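Local structure of CRISPR-associated endonuclease Cas12b (Alicyclobacillus acidoterrestris, 5U31) at residues W24-E29 against H422-V427; R78-E83 against F186-L191; E305-L310 against D317-E322; M894-S899 against Q983-R988. The protein is an RNA-guided CRISPR endonuclease that recognises a PAM, pairs its guide RNA with target DNA and cleaves with a RuvC domain. The protein carries 3 engineered substitutions. One frame throughout, in Å; residues are numbered along the deposited sequence.

How the contacts relate
No helix or strand is shared among the four contacts. Contacts 1, 2 and 3 all involve REC1: contact 1 joins it to WED-II, whereas contacts 2 and 3 lie wholly within it, their centres about 81 Å apart. Contact 4 links two parts of the RuvC domain and is the most central, about 22 Å from the centre of the chain, against 50 Å for contact 2. Contacts 1, 2 and 4 are mostly buried; contact 3 is partly open to solvent. Chemistry differs accordingly: leucine packing without hydrogen bonds in contact 1, a glutamine side-chain amide on a helix hydrogen-bonded to a loop carbonyl in contact 2, an indole-phenol stack in contact 3, and an arginine gripping a DNA-binding turn in contact 4.

Contact 1: W24-E29 against H422-V427; sequences WKLHKE and HKLLKV
Leu26 of the REC1 helix 17-45 packs against Leu425 of a WED-II beta hairpin, strands 424-428 and 431-435, so the contact joins two domains. Helix and strand segments run at 120° to each other, with 8.2 Å between their axes. The tight part is wholly apolar. Leu425 CD1 reaches over the helix backbone, 3.7 Å from Leu26 CA, and the two leucine side chains cross at about a right angle. With CG anti to its carbonyl carbon (chi1 -71°), Leu425 carries this methyl into the angle between Leu26 CB and CD1. Leu424 closes the other branch more loosely, its CD1 4.2 Å from Leu26 CD2, and itself rests on Ile19 and Leu23 of the same helix; Trp217 also packs on Leu26. Toward the partly exposed side the packing thins: Val427 CG2 lies 4.3 Å from Lys25 CB, and only the aliphatic stem of Lys25 takes part. Its amine turns away from strand 424-427 to a salt bridge within the helix, one turn on, while Val427 makes a backbone hydrogen bond with Glu18. In that bridge Lys25 NZ stands 3.4 Å from Glu29 OE2.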
# COMPACT_ATOMS: atom_id res chain seq x y z
N TRP A 24 -16.15 20.67 -22.72
CA TRP A 24 -16.92 19.46 -22.44
C TRP A 24 -17.19 18.69 -23.72
O TRP A 24 -17.06 17.46 -23.75
CB TRP A 24 -18.22 19.80 -21.72
CG TRP A 24 -19.08 18.60 -21.50
CD1 TRP A 24 -20.30 18.34 -22.06
CD2 TRP A 24 -18.78 17.47 -20.67
NE1 TRP A 24 -20.78 17.13 -21.62
CE2 TRP A 24 -19.86 16.58 -20.77
CE3 TRP A 24 -17.70 17.13 -19.85
CZ2 TRP A 24 -19.90 15.37 -20.08
CZ3 TRP A 24 -17.74 15.93 -19.17
CH2 TRP A 24 -18.83 15.07 -19.28
N LYS A 25 -17.57 19.39 -24.79
CA LYS A 25 -17.77 18.72 -26.07
C LYS A 25 -16.49 18.05 -26.54
O LYS A 25 -16.51 16.91 -27.02
CB LYS A 25 -18.27 19.72 -27.11
CG LYS A 25 -18.52 19.12 -28.48
CD LYS A 25 -19.68 18.15 -28.46
CE LYS A 25 -19.99 17.65 -29.85
NZ LYS A 25 -21.08 16.65 -29.85
N LEU A 26 -15.36 18.75 -26.39
CA LEU A 26 -14.08 18.16 -26.75
C LEU A 26 -13.79 16.91 -25.93
O LEU A 26 -13.19 15.96 -26.43
CB LEU A 26 -12.97 19.20 -26.55
CG LEU A 26 -11.57 18.83 -27.03
CD1 LEU A 26 -11.58 18.52 -28.51
CD2 LEU A 26 -10.59 19.96 -26.71
N HIS A 27 -14.24 16.89 -24.67
CA HIS A 27 -14.05 15.71 -23.84
C HIS A 27 -14.86 14.52 -24.36
O HIS A 27 -14.34 13.40 -24.44
CB HIS A 27 -14.43 16.03 -22.39
CG HIS A 27 -14.44 14.83 -21.50
ND1 HIS A 27 -13.30 14.31 -20.93
CD2 HIS A 27 -15.47 14.04 -21.08
CE1 HIS A 27 -13.62 13.26 -20.19
NE2 HIS A 27 -14.93 13.07 -20.27
N LYS A 28 -16.12 14.75 -24.74
CA LYS A 28 -16.93 13.67 -25.29
C LYS A 28 -16.39 13.19 -26.63
O LYS A 28 -16.52 12.01 -26.96
CB LYS A 28 -18.38 14.11 -25.46
CG LYS A 28 -19.06 14.60 -24.20
CD LYS A 28 -20.57 14.68 -24.40
CE LYS A 28 -20.94 15.40 -25.70
NZ LYS A 28 -22.39 15.24 -26.02
N GLU A 29 -15.80 14.09 -27.42
CA GLU A 29 -15.27 13.73 -28.72
C GLU A 29 -14.05 12.83 -28.59
O GLU A 29 -13.95 11.80 -29.27
CB GLU A 29 -14.92 14.98 -29.52
CG GLU A 29 -16.11 15.80 -29.99
CD GLU A 29 -16.95 15.05 -31.00
OE1 GLU A 29 -16.36 14.33 -31.82
OE2 GLU A 29 -18.19 15.17 -30.97
N HIS A 422 -3.99 26.82 -28.12
CA HIS A 422 -3.81 27.25 -29.50
C HIS A 422 -4.91 26.71 -30.41
O HIS A 422 -5.17 27.29 -31.47
CB HIS A 422 -2.43 26.84 -30.00
CG HIS A 422 -1.32 27.46 -29.22
ND1 HIS A 422 -0.83 28.71 -29.49
CD2 HIS A 422 -0.63 27.01 -28.15
CE1 HIS A 422 0.13 29.00 -28.63
NE2 HIS A 422 0.27 27.98 -27.81
N LYS A 423 -5.54 25.61 -30.03
CA LYS A 423 -6.73 25.12 -30.71
C LYS A 423 -7.68 24.59 -29.66
O LYS A 423 -7.24 23.99 -28.67
CB LYS A 423 -6.40 24.01 -31.73
CG LYS A 423 -5.77 24.50 -33.02
CD LYS A 423 -5.78 23.41 -34.07
CE LYS A 423 -5.02 22.17 -33.62
NZ LYS A 423 -4.91 21.18 -34.71
N LEU A 424 -8.97 24.81 -29.86
CA LEU A 424 -9.96 24.41 -28.88
C LEU A 424 -11.30 24.28 -29.59
O LEU A 424 -11.40 24.43 -30.81
CB LEU A 424 -10.02 25.40 -27.72
CG LEU A 424 -10.43 24.88 -26.35
CD1 LEU A 424 -9.41 23.89 -25.84
CD2 LEU A 424 -10.59 26.04 -25.39
N LEU A 425 -12.34 24.00 -28.81
CA LEU A 425 -13.70 23.93 -29.31
C LEU A 425 -14.53 25.02 -28.65
O LEU A 425 -14.39 25.28 -27.46
CB LEU A 425 -14.32 22.57 -29.05
CG LEU A 425 -13.75 21.43 -29.89
CD1 LEU A 425 -14.64 20.21 -29.74
CD2 LEU A 425 -13.66 21.86 -31.34
N LYS A 426 -15.39 25.64 -29.44
CA LYS A 426 -16.30 26.67 -28.96
C LYS A 426 -17.70 26.28 -29.37
O LYS A 426 -17.91 25.79 -30.49
CB LYS A 426 -15.91 28.03 -29.52
CG LYS A 426 -16.53 29.20 -28.79
CD LYS A 426 -15.47 30.23 -28.45
CE LYS A 426 -15.24 31.23 -29.57
NZ LYS A 426 -14.16 32.19 -29.20
N VAL A 427 -18.67 26.47 -28.48
CA VAL A 427 -20.04 26.05 -28.71
C VAL A 427 -20.95 27.26 -28.54
O VAL A 427 -20.97 27.88 -27.47
CB VAL A 427 -20.46 24.91 -27.77
CG1 VAL A 427 -21.92 24.56 -27.99
CG2 VAL A 427 -19.58 23.69 -28.01

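Contact 2: R78-E83 against F186-L191; sequences RARQVE and FGLKPL
Gln81, on the last turns of helix 66-83, donates from NE2 to Phe186 O at 2.8 Å, the hydrogen bond across this contact (N-H...O 151°). The donor sits 19° off the carbonyl plane, a modest tilt. Gln81 extends beyond CG, with chi1 near -65° laying the chain beside its backbone N, which carries the amide to the loop carbonyl. Next to it Leu188 touches both stems with CD2, 3.8 Å from Arg80 CG and 3.9 Å from Gln81 CG. Arg80 bends at chi2 and chi3, which folds its methylenes over the loop: CD lies 3.1 Å from Pro190 O, a contact without a hydrogen bond.

The loop owes its path to the end of helix 176-185. Gly187, with positive phi, is the C-prime residue of a Schellman motif, and its CA lies 5.1 Å from Gln81 CA, the closest CA pair between the segments. One shell out, Ala90 O takes a second hydrogen bond from Gln81 NE2, and Arg78 NH2 gives a weak one to Gln81 OE1, 3.3 Å away, so both ends of the amide are engaged. Asn84 ND2 hydrogen-bonds to Gly187 O and Pro190 O. At the far end, Arg80 NH1 pairs with Glu83 OE1 by charge alone, and that oxygen also forms a salt bridge with Arg193.

Within this helical REC1 domain, then, backbone carbonyls of a helix-ending loop meet side-chain amides from the end of helix 66-83 and the residue just after it, directional bonds that would restrain the loop, with leucine packing beside them.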
# COMPACT_ATOMS: atom_id res chain seq x y z
N ARG A 78 -15.78 -6.21 -45.36
CA ARG A 78 -16.50 -6.34 -46.62
C ARG A 78 -17.19 -5.03 -46.98
O ARG A 78 -17.17 -4.61 -48.14
CB ARG A 78 -17.54 -7.46 -46.54
CG ARG A 78 -16.97 -8.85 -46.34
CD ARG A 78 -15.99 -9.24 -47.41
NE ARG A 78 -15.55 -10.62 -47.26
CZ ARG A 78 -14.62 -11.19 -48.00
NH1 ARG A 78 -14.28 -12.46 -47.79
NH2 ARG A 78 -14.01 -10.50 -48.95
N ALA A 79 -17.80 -4.37 -45.99
CA ALA A 79 -18.45 -3.10 -46.23
C ALA A 79 -17.44 -2.01 -46.59
O ALA A 79 -17.76 -1.10 -47.36
CB ALA A 79 -19.26 -2.69 -45.01
N ARG A 80 -16.23 -2.10 -46.05
CA ARG A 80 -15.18 -1.15 -46.40
C ARG A 80 -14.71 -1.35 -47.84
O ARG A 80 -14.49 -0.38 -48.57
CB ARG A 80 -14.02 -1.26 -45.42
CG ARG A 80 -12.81 -0.41 -45.76
CD ARG A 80 -13.19 1.03 -46.03
NE ARG A 80 -13.68 1.70 -44.84
CZ ARG A 80 -13.88 3.01 -44.76
NH1 ARG A 80 -13.62 3.78 -45.81
NH2 ARG A 80 -14.32 3.55 -43.64
N GLN A 81 -14.55 -2.61 -48.27
CA GLN A 81 -14.21 -2.87 -49.66
C GLN A 81 -15.23 -2.23 -50.59
O GLN A 81 -14.87 -1.66 -51.63
CB GLN A 81 -14.11 -4.37 -49.91
CG GLN A 81 -12.98 -5.06 -49.16
CD GLN A 81 -12.96 -6.57 -49.39
OE1 GLN A 81 -14.00 -7.22 -49.44
NE2 GLN A 81 -11.77 -7.12 -49.53
N VAL A 82 -16.51 -2.31 -50.23
CA VAL A 82 -17.56 -1.69 -51.03
C VAL A 82 -17.43 -0.17 -51.01
O VAL A 82 -17.59 0.49 -52.04
CB VAL A 82 -18.94 -2.16 -50.53
CG1 VAL A 82 -20.06 -1.37 -51.19
CG2 VAL A 82 -19.12 -3.64 -50.77
N GLU A 83 -17.12 0.39 -49.84
CA GLU A 83 -17.00 1.84 -49.73
C GLU A 83 -15.80 2.35 -50.51
O GLU A 83 -15.87 3.41 -51.15
CB GLU A 83 -16.88 2.23 -48.26
CG GLU A 83 -17.54 3.55 -47.91
CD GLU A 83 -17.37 3.90 -46.45
OE1 GLU A 83 -16.70 4.92 -46.15
OE2 GLU A 83 -17.90 3.16 -45.59
N PHE A 186 -6.49 -5.70 -51.22
CA PHE A 186 -7.81 -6.16 -50.84
C PHE A 186 -8.81 -5.01 -50.73
O PHE A 186 -9.88 -5.19 -50.12
CB PHE A 186 -7.73 -6.92 -49.52
CG PHE A 186 -7.11 -8.28 -49.64
CD1 PHE A 186 -7.31 -9.05 -50.78
CD2 PHE A 186 -6.34 -8.79 -48.61
CE1 PHE A 186 -6.74 -10.31 -50.89
CE2 PHE A 186 -5.77 -10.05 -48.72
CZ PHE A 186 -5.97 -10.81 -49.85
N GLY A 187 -8.50 -3.85 -51.28
CA GLY A 187 -9.41 -2.72 -51.23
C GLY A 187 -9.60 -2.11 -49.86
O GLY A 187 -10.56 -1.36 -49.67
N LEU A 188 -8.72 -2.41 -48.91
CA LEU A 188 -8.77 -1.84 -47.57
C LEU A 188 -7.74 -0.73 -47.38
O LEU A 188 -7.22 -0.56 -46.27
CB LEU A 188 -8.57 -2.94 -46.53
CG LEU A 188 -9.52 -4.12 -46.63
CD1 LEU A 188 -8.98 -5.31 -45.85
CD2 LEU A 188 -10.91 -3.73 -46.14
N LYS A 189 -7.44 0.02 -48.44
CA LYS A 189 -6.40 1.05 -48.34
C LYS A 189 -6.73 2.08 -47.27
O LYS A 189 -5.84 2.42 -46.48
CB LYS A 189 -6.17 1.71 -49.70
CG LYS A 189 -5.09 2.77 -49.67
CD LYS A 189 -3.74 2.18 -49.28
CE LYS A 189 -2.63 3.19 -49.46
NZ LYS A 189 -2.90 4.41 -48.67
N PRO A 190 -7.94 2.61 -47.19
CA PRO A 190 -8.40 3.11 -45.89
C PRO A 190 -9.07 1.97 -45.15
O PRO A 190 -10.11 1.47 -45.57
CB PRO A 190 -9.38 4.23 -46.26
CG PRO A 190 -9.31 4.36 -47.77
CD PRO A 190 -8.84 3.04 -48.27
N LEU A 191 -8.44 1.49 -44.07
CA LEU A 191 -9.10 0.49 -43.24
C LEU A 191 -10.14 1.15 -42.35
O LEU A 191 -11.32 0.76 -42.35
CB LEU A 191 -8.07 -0.25 -42.39
CG LEU A 191 -8.29 -1.71 -41.97
CD1 LEU A 191 -7.77 -1.93 -40.56
CD2 LEU A 191 -9.74 -2.16 -42.08

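Contact 3: E305-L310 against D317-E322; sequences EKWGKL and DLYDAE
Trp307 and Tyr319 meet across a helical hairpin of REC1, in which a short loop joins helix 300-308 to helix 316-329. The pair is a T-shaped stack: the tyrosine edge points at the five-membered ring of the indole, with planes at 71° and centroids 4.7 Å apart. Tyr319 CD1 covers one indole face, toward its rim. The same indole donates at its own edge, NE1 to Tyr319 O at 3.2 Å (N-H...O 163°), with the acceptor near the ring plane; one residue therefore meets both the face and the N-H of the tryptophan, which fixes the turn of the indole. Leu310, just beyond the first helix, lays CD1 over a face of the Tyr319 ring in a CH-pi contact, 4.0 Å from the centroid. The phenol oxygen is hydrogen-bonded to Arg353, and Trp352 meets the indole from outside the hairpin. Glu322 lies on the more open flank and crosses Lys306 at about a right angle. Its CG is anti to the backbone N (chi1 -151°), and the bend at chi2 brings the carboxylate across the lysine stem, leaving OE2 3.3 Å from Lys306 CG and 4.4 Å from Lys309 NZ, beyond a salt bridge.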
# COMPACT_ATOMS: atom_id res chain seq x y z
N GLU A 305 1.73 -28.82 21.57
CA GLU A 305 2.71 -29.26 22.57
C GLU A 305 2.04 -29.51 23.91
O GLU A 305 2.35 -30.50 24.59
CB GLU A 305 3.81 -28.22 22.71
CG GLU A 305 4.69 -28.08 21.48
CD GLU A 305 5.78 -27.05 21.67
OE1 GLU A 305 5.80 -26.39 22.73
OE2 GLU A 305 6.62 -26.89 20.75
N LYS A 306 1.13 -28.63 24.31
CA LYS A 306 0.40 -28.84 25.55
C LYS A 306 -0.50 -30.06 25.48
O LYS A 306 -0.72 -30.74 26.49
CB LYS A 306 -0.40 -27.58 25.89
CG LYS A 306 0.37 -26.56 26.71
CD LYS A 306 0.23 -25.16 26.13
CE LYS A 306 0.56 -24.09 27.16
NZ LYS A 306 1.89 -24.28 27.80
N TRP A 307 -1.03 -30.38 24.29
CA TRP A 307 -1.82 -31.59 24.14
C TRP A 307 -0.96 -32.84 24.20
O TRP A 307 -1.44 -33.91 24.58
CB TRP A 307 -2.60 -31.56 22.82
CG TRP A 307 -3.86 -30.79 22.87
CD1 TRP A 307 -4.41 -30.17 23.96
CD2 TRP A 307 -4.75 -30.55 21.78
NE1 TRP A 307 -5.59 -29.56 23.61
CE2 TRP A 307 -5.82 -29.78 22.27
CE3 TRP A 307 -4.75 -30.91 20.43
CZ2 TRP A 307 -6.87 -29.36 21.47
CZ3 TRP A 307 -5.80 -30.50 19.63
CH2 TRP A 307 -6.84 -29.73 20.15
N GLY A 308 0.32 -32.73 23.82
CA GLY A 308 1.20 -33.89 23.81
C GLY A 308 1.41 -34.48 25.18
O GLY A 308 1.59 -35.70 25.32
N LYS A 309 1.41 -33.64 26.22
CA LYS A 309 1.54 -34.04 27.61
C LYS A 309 0.23 -34.56 28.21
O LYS A 309 0.06 -34.51 29.43
CB LYS A 309 2.07 -32.87 28.45
CG LYS A 309 3.30 -32.20 27.86
CD LYS A 309 3.60 -30.89 28.55
CE LYS A 309 2.38 -29.98 28.57
NZ LYS A 309 2.68 -28.63 29.15
N LEU A 310 -0.70 -35.02 27.38
CA LEU A 310 -2.01 -35.50 27.85
C LEU A 310 -2.25 -36.95 27.43
O LEU A 310 -1.45 -37.55 26.70
CB LEU A 310 -3.14 -34.61 27.33
CG LEU A 310 -3.58 -33.44 28.20
CD1 LEU A 310 -5.10 -33.38 28.23
CD2 LEU A 310 -3.02 -33.56 29.61
N ASP A 317 -12.53 -31.63 28.99
CA ASP A 317 -12.27 -30.35 29.64
C ASP A 317 -10.79 -30.09 29.86
O ASP A 317 -10.36 -28.93 29.86
CB ASP A 317 -13.01 -30.27 30.98
CG ASP A 317 -14.49 -30.01 30.81
OD1 ASP A 317 -14.99 -30.15 29.67
OD2 ASP A 317 -15.15 -29.66 31.81
N LEU A 318 -9.99 -31.14 30.04
CA LEU A 318 -8.55 -30.92 30.18
C LEU A 318 -7.88 -30.67 28.84
O LEU A 318 -6.84 -30.01 28.78
CB LEU A 318 -7.91 -32.10 30.91
CG LEU A 318 -8.28 -32.19 32.39
CD1 LEU A 318 -7.51 -33.29 33.09
CD2 LEU A 318 -8.06 -30.84 33.07
N TYR A 319 -8.45 -31.20 27.75
CA TYR A 319 -8.04 -30.76 26.42
C TYR A 319 -8.52 -29.34 26.15
O TYR A 319 -7.77 -28.50 25.65
CB TYR A 319 -8.58 -31.71 25.35
CG TYR A 319 -7.71 -32.91 25.05
CD1 TYR A 319 -6.32 -32.79 24.95
CD2 TYR A 319 -8.27 -34.17 24.86
CE1 TYR A 319 -5.53 -33.89 24.67
CE2 TYR A 319 -7.48 -35.27 24.58
CZ TYR A 319 -6.11 -35.13 24.48
OH TYR A 319 -5.32 -36.22 24.21
N ASP A 320 -9.78 -29.05 26.48
CA ASP A 320 -10.36 -27.75 26.17
C ASP A 320 -9.72 -26.65 27.01
O ASP A 320 -9.32 -25.60 26.47
CB ASP A 320 -11.88 -27.78 26.39
CG ASP A 320 -12.59 -26.57 25.80
OD1 ASP A 320 -12.18 -25.43 26.10
OD2 ASP A 320 -13.56 -26.77 25.04
N ALA A 321 -9.60 -26.85 28.33
CA ALA A 321 -8.97 -25.85 29.18
C ALA A 321 -7.50 -25.66 28.84
O ALA A 321 -6.91 -24.65 29.24
CB ALA A 321 -9.13 -26.22 30.65
N GLU A 322 -6.90 -26.61 28.13
CA GLU A 322 -5.57 -26.41 27.58
C GLU A 322 -5.60 -25.55 26.32
O GLU A 322 -4.56 -25.00 25.94
CB GLU A 322 -4.93 -27.76 27.29
CG GLU A 322 -3.42 -27.76 27.38
CD GLU A 322 -2.90 -27.72 28.81
OE1 GLU A 322 -3.70 -27.53 29.74
OE2 GLU A 322 -1.67 -27.89 29.00

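Contact 4: M894-S899 against Q983-R988; sequences MYAAFS and QNLQQR. With nucleotides of chain E; nucleotides of chain B.
In the RuvC nuclease domain, the type II beta turn Ala896-Ser899, which follows strand 890-895, is gripped by Arg988 of helix 977-990. Extended from CG to NE, the arginine delivers its guanidinium edge to the turn. NH1 and NH2 both bond end-on to Ala897 O, at 2.9 and 2.7 Å, with that oxygen lying in the guanidinium plane and both nitrogens on the same face of the carbonyl. NH1 also donates to Tyr895 O at 2.6 Å, approaching from above that carbonyl plane. Three bonds to backbone carbonyls probably offset part of the charge of this buried guanidinium, and Phe993 adds a cation-pi contact. Ser899 OG lies over one guanidinium face without a hydrogen bond; it gives a weak one to Ala896 O instead.

This joins the last strand of the RNase H-like sheet to the helix that carries Ala978, engineered here at an inferred active-site position. Ala849, likewise engineered at an inferred active-site position, touches both Ala896 and Leu985. Leu985 CD2 packs against the strand, 3.9 Å from Met894 CB, and the selenium of Met894 (a selenomethionine) rests on Arg988 CB. Asn984 ND2 ties down the far end of the turn through Ser899 O, 2.9 Å away.

The turn's other side meets DNA. Phe898, at the positive-phi corner, donates its N to O3' of DT3 of chain E (3.0 Å, N-H...O 156°), and C5' of that nucleotide lies over one face of its ring, toward the rim. Five residues before Arg988, Gln983 NE2 makes a weak bond to O4' of A6 in the guide RNA, chain B.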
# COMPACT_ATOMS: atom_id res chain seq x y z
N MSE A 894 17.01 -1.69 4.70
CA MSE A 894 17.91 -2.60 5.41
C MSE A 894 17.13 -3.77 5.99
O MSE A 894 16.00 -3.61 6.45
CB MSE A 894 18.65 -1.88 6.53
CG MSE A 894 20.16 -1.86 6.35
SE MSE A 894 20.95 -3.63 6.32
CE MSE A 894 22.46 -3.25 5.16
N TYR A 895 17.76 -4.95 5.97
CA TYR A 895 17.17 -6.15 6.54
C TYR A 895 16.79 -5.92 7.99
O TYR A 895 17.65 -5.64 8.84
CB TYR A 895 18.15 -7.31 6.41
CG TYR A 895 17.55 -8.64 6.76
CD1 TYR A 895 16.71 -9.29 5.87
CD2 TYR A 895 17.82 -9.24 7.97
CE1 TYR A 895 16.16 -10.51 6.18
CE2 TYR A 895 17.27 -10.46 8.29
CZ TYR A 895 16.44 -11.09 7.39
OH TYR A 895 15.88 -12.31 7.71
N ALA A 896 15.50 -6.03 8.30
CA ALA A 896 14.95 -5.49 9.54
C ALA A 896 14.62 -6.55 10.58
O ALA A 896 14.09 -6.21 11.64
CB ALA A 896 13.71 -4.66 9.24
N ALA A 897 14.91 -7.82 10.30
CA ALA A 897 14.53 -8.88 11.23
C ALA A 897 15.30 -8.73 12.54
O ALA A 897 16.53 -8.63 12.55
CB ALA A 897 14.78 -10.25 10.62
N PHE A 898 14.56 -8.67 13.65
CA PHE A 898 15.10 -8.45 14.99
C PHE A 898 15.75 -7.08 15.15
O PHE A 898 16.59 -6.90 16.03
CB PHE A 898 16.09 -9.54 15.38
CG PHE A 898 15.50 -10.91 15.36
CD1 PHE A 898 14.74 -11.36 16.43
CD2 PHE A 898 15.70 -11.75 14.28
CE1 PHE A 898 14.19 -12.61 16.42
CE2 PHE A 898 15.15 -13.01 14.27
CZ PHE A 898 14.39 -13.44 15.33
N SER A 899 15.38 -6.09 14.33
CA SER A 899 15.93 -4.75 14.48
C SER A 899 15.46 -4.08 15.77
O SER A 899 16.15 -3.20 16.29
CB SER A 899 15.52 -3.86 13.30
OG SER A 899 16.19 -4.26 12.12
N GLN A 983 18.93 2.89 14.88
CA GLN A 983 20.37 2.74 14.99
C GLN A 983 20.82 1.32 14.65
O GLN A 983 21.96 1.11 14.23
CB GLN A 983 20.83 3.13 16.39
CG GLN A 983 20.56 4.58 16.74
CD GLN A 983 21.13 4.97 18.08
OE1 GLN A 983 21.67 4.13 18.81
NE2 GLN A 983 21.04 6.25 18.43
N ASN A 984 19.93 0.34 14.81
CA ASN A 984 20.26 -1.02 14.40
C ASN A 984 20.40 -1.11 12.89
O ASN A 984 21.34 -1.73 12.39
CB ASN A 984 19.20 -1.99 14.91
CG ASN A 984 19.77 -2.99 15.91
OD1 ASN A 984 20.89 -3.48 15.74
ND2 ASN A 984 19.01 -3.28 16.95
N LEU A 985 19.47 -0.48 12.15
CA LEU A 985 19.61 -0.42 10.70
C LEU A 985 20.93 0.22 10.31
O LEU A 985 21.63 -0.27 9.41
CB LEU A 985 18.44 0.35 10.10
CG LEU A 985 17.05 -0.21 10.40
CD1 LEU A 985 15.99 0.55 9.64
CD2 LEU A 985 16.98 -1.68 10.06
N GLN A 986 21.31 1.30 10.99
CA GLN A 986 22.59 1.93 10.72
C GLN A 986 23.74 0.97 11.01
O GLN A 986 24.67 0.84 10.20
CB GLN A 986 22.73 3.20 11.55
CG GLN A 986 23.75 4.15 11.00
CD GLN A 986 23.15 5.14 10.03
OE1 GLN A 986 23.83 5.64 9.15
NE2 GLN A 986 21.86 5.42 10.21
N GLN A 987 23.69 0.28 12.15
CA GLN A 987 24.75 -0.65 12.52
C GLN A 987 24.86 -1.79 11.52
O GLN A 987 25.96 -2.29 11.26
CB GLN A 987 24.51 -1.18 13.93
CG GLN A 987 25.62 -2.07 14.47
CD GLN A 987 25.44 -3.53 14.11
OE1 GLN A 987 24.31 -3.99 13.89
NE2 GLN A 987 26.54 -4.26 14.04
N ARG A 988 23.73 -2.22 10.94
CA ARG A 988 23.76 -3.29 9.95
C ARG A 988 24.29 -2.81 8.60
O ARG A 988 24.81 -3.62 7.83
CB ARG A 988 22.36 -3.87 9.77
CG ARG A 988 21.84 -4.50 11.03
CD ARG A 988 20.48 -5.12 10.85
NE ARG A 988 20.10 -5.85 12.05
CZ ARG A 988 19.05 -6.65 12.14
NH1 ARG A 988 18.26 -6.82 11.09
NH2 ARG A 988 18.78 -7.27 13.28
P DT E 3 9.06 -13.57 14.72
OP1 DT E 3 7.79 -12.82 14.63
OP2 DT E 3 9.12 -15.00 14.35
O5' DT E 3 10.16 -12.82 13.86
C5' DT E 3 11.27 -12.24 14.50
C4' DT E 3 11.71 -11.00 13.76
O4' DT E 3 11.70 -11.28 12.33
C3' DT E 3 10.82 -9.78 13.96
O3' DT E 3 11.62 -8.61 14.10
C2' DT E 3 9.96 -9.76 12.69
C1' DT E 3 10.92 -10.32 11.65
N1 DT E 3 10.25 -11.00 10.49
C2 DT E 3 10.65 -10.71 9.19
O2 DT E 3 11.53 -9.91 8.93
N3 DT E 3 9.98 -11.40 8.22
C4 DT E 3 8.98 -12.33 8.39
O4 DT E 3 8.44 -12.90 7.44
C5 DT E 3 8.61 -12.59 9.76
C7 DT E 3 7.53 -13.59 10.08
C6 DT E 3 9.25 -11.92 10.73
P DG E 4 11.24 -7.48 15.17
OP1 DG E 4 12.48 -6.85 15.66
OP2 DG E 4 10.27 -8.05 16.13
O5' DG E 4 10.48 -6.39 14.29
C5' DG E 4 11.18 -5.68 13.30
C4' DG E 4 10.21 -5.03 12.34
O4' DG E 4 9.70 -6.03 11.44
C3' DG E 4 8.99 -4.44 13.01
O3' DG E 4 9.26 -3.10 13.39
C2' DG E 4 7.94 -4.50 11.91
C1' DG E 4 8.35 -5.75 11.13
N9 DG E 4 7.55 -6.93 11.42
C8 DG E 4 6.91 -7.23 12.60
N7 DG E 4 6.26 -8.37 12.56
C5 DG E 4 6.48 -8.84 11.28
C6 DG E 4 6.02 -10.03 10.65
O6 DG E 4 5.32 -10.92 11.12
N1 DG E 4 6.48 -10.12 9.33
C2 DG E 4 7.27 -9.18 8.71
N2 DG E 4 7.62 -9.44 7.43
N3 DG E 4 7.71 -8.07 9.28
C4 DG E 4 7.27 -7.97 10.56
P A B 6 23.20 5.48 23.83
OP1 A B 6 23.13 4.01 23.69
OP2 A B 6 24.49 6.12 24.22
O5' A B 6 22.70 6.10 22.45
C5' A B 6 23.61 6.39 21.40
C4' A B 6 23.68 7.87 21.13
O4' A B 6 22.35 8.30 20.74
C3' A B 6 24.08 8.71 22.35
O3' A B 6 25.23 9.56 22.15
C2' A B 6 22.80 9.46 22.75
O2' A B 6 22.99 10.78 23.19
C1' A B 6 21.94 9.41 21.49
N9 A B 6 20.53 9.24 21.86
C8 A B 6 20.01 8.17 22.55
N7 A B 6 18.73 8.26 22.80
C5 A B 6 18.38 9.49 22.25
C6 A B 6 17.15 10.17 22.19
N6 A B 6 16.02 9.69 22.70
N1 A B 6 17.13 11.37 21.57
C2 A B 6 18.28 11.85 21.06
N3 A B 6 19.49 11.30 21.06
C4 A B 6 19.48 10.11 21.68